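Local coordinates for protein poly(ADP-ribose) glycohydrolase (Thermomonospora curvata, PDB 3SIG) that probably hydrolyses the ribose-ribose bonds of poly(ADP-ribose) chains, and is seen here with ADP-ribose bound in its macrodomain-like fold, at residues A[176-181]-A[193-198]. Numbering follows the deposited sequence.
Sequences PAPNRR and GRVLRG
The carbonyl oxygen of Pro178 accepts two hydrogen bonds, one from Asn227 ND2 and a weak one from Arg180 N, 3.0 Å from Pro178 O, which closes an inverse gamma turn centred on Asn179. The ring of this proline rests against helix 189-209, joining the loop that leaves strand 163-175 to that helix in a macrodomain-type fold. The closest approach is 3.7 Å, between Pro178 CD and Leu196 CD2. Pro178 CG lies slightly farther from Leu196 CD2, at 4.0 Å. The leucine side chain crosses the proline at about a right angle, and its CD2 methyl alone meets ring atoms CG and CD. Val195 adds a looser touch, its CG1 lying 4.2 Å from Pro178 CG; with CG1 anti to the backbone N, chi1 171°, it is this methyl that meets the ring, not CG2. Leu196 also packs on Val232 and Thr235 of helix 229-240, and Pro176 O receives Arg199 NH2 from the long helix. Asn179, at the middle of the turn, is also the N-cap of helix 180-183, its OD1 taking the amide of Ala182. Contact between the two segments is thus purely apolar and undirected, and the fixed positions in this loop, with Pro178 about 8 Å from the bound ADP-ribose, more likely come from the polar bonds of Pro178 O, Asn179 and Pro176 O.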
# COMPACT_ATOMS: atom_id res chain seq x y z
N PRO A 176 8.12 -2.22 1.94
CA PRO A 176 7.89 -3.27 2.94
C PRO A 176 8.29 -2.81 4.33
O PRO A 176 9.37 -2.25 4.54
CB PRO A 176 8.85 -4.37 2.48
CG PRO A 176 9.99 -3.61 1.88
CD PRO A 176 9.39 -2.39 1.24
N ALA A 177 7.42 -3.03 5.29
CA ALA A 177 7.78 -2.82 6.69
C ALA A 177 8.83 -3.87 7.04
O ALA A 177 8.88 -4.95 6.43
CB ALA A 177 6.56 -2.97 7.60
N PRO A 178 9.66 -3.60 8.06
CA PRO A 178 10.57 -4.64 8.52
C PRO A 178 9.78 -5.87 8.96
O PRO A 178 8.70 -5.77 9.55
CB PRO A 178 11.30 -3.98 9.68
CG PRO A 178 10.42 -2.87 10.12
CD PRO A 178 9.76 -2.37 8.87
N ASN A 179 10.32 -7.04 8.70
CA ASN A 179 9.70 -8.29 9.09
C ASN A 179 10.10 -8.60 10.53
O ASN A 179 11.04 -9.38 10.82
CB ASN A 179 10.14 -9.40 8.15
CG ASN A 179 9.29 -10.64 8.26
OD1 ASN A 179 8.72 -10.93 9.30
ND2 ASN A 179 9.16 -11.35 7.15
N ARG A 180 9.38 -7.99 11.45
CA ARG A 180 9.67 -8.15 12.88
C ARG A 180 9.48 -9.58 13.33
O ARG A 180 10.16 -10.05 14.26
CB ARG A 180 8.81 -7.19 13.70
CG ARG A 180 9.24 -7.17 15.17
CD ARG A 180 8.46 -6.22 16.02
NE ARG A 180 8.89 -6.34 17.42
CZ ARG A 180 9.90 -5.66 17.96
NH1 ARG A 180 10.59 -4.80 17.23
NH2 ARG A 180 10.22 -5.84 19.23
N ARG A 181 8.56 -10.29 12.71
CA ARG A 181 8.33 -11.68 13.06
C ARG A 181 9.59 -12.50 12.82
O ARG A 181 9.98 -13.34 13.63
CB ARG A 181 7.16 -12.22 12.26
CG ARG A 181 6.72 -13.60 12.64
CD ARG A 181 5.48 -14.03 11.86
NE ARG A 181 4.36 -13.10 12.04
CZ ARG A 181 3.42 -13.21 12.98
NH1 ARG A 181 3.45 -14.21 13.85
NH2 ARG A 181 2.45 -12.31 13.05
N GLY A 193 12.06 0.84 15.82
CA GLY A 193 11.39 2.12 15.74
C GLY A 193 12.11 3.08 14.81
O GLY A 193 11.48 3.82 14.06
N ARG A 194 13.43 3.10 14.86
CA ARG A 194 14.21 3.97 13.98
C ARG A 194 14.03 3.57 12.52
O ARG A 194 13.87 4.45 11.65
CB ARG A 194 15.69 3.94 14.38
CG ARG A 194 15.99 4.62 15.71
CD ARG A 194 17.50 4.66 15.96
NE ARG A 194 17.84 4.62 17.38
CZ ARG A 194 18.21 3.53 18.05
NH1 ARG A 194 18.29 2.36 17.43
NH2 ARG A 194 18.50 3.60 19.34
N VAL A 195 14.03 2.27 12.24
CA VAL A 195 13.82 1.79 10.88
C VAL A 195 12.41 2.20 10.40
O VAL A 195 12.23 2.72 9.30
CB VAL A 195 14.02 0.26 10.78
CG1 VAL A 195 13.58 -0.23 9.43
CG2 VAL A 195 15.48 -0.07 11.02
N LEU A 196 11.40 2.01 11.24
CA LEU A 196 10.02 2.35 10.88
C LEU A 196 9.88 3.84 10.63
O LEU A 196 9.24 4.24 9.66
CB LEU A 196 9.06 1.96 12.00
CG LEU A 196 8.74 0.47 12.08
CD1 LEU A 196 8.07 0.20 13.42
CD2 LEU A 196 7.85 0.01 10.97
N ARG A 197 10.46 4.68 11.47
CA ARG A 197 10.35 6.10 11.32
C ARG A 197 11.03 6.58 10.04
O ARG A 197 10.46 7.39 9.30
CB ARG A 197 10.94 6.81 12.52
CG ARG A 197 10.74 8.30 12.40
CD ARG A 197 11.12 9.04 13.66
NE ARG A 197 10.75 10.45 13.58
CZ ARG A 197 11.53 11.39 13.06
NH1 ARG A 197 12.72 11.07 12.57
NH2 ARG A 197 11.12 12.65 13.02
N GLY A 198 12.25 6.12 9.78
CA GLY A 198 12.95 6.52 8.58
C GLY A 198 12.20 6.15 7.32
O GLY A 198 12.12 6.92 6.33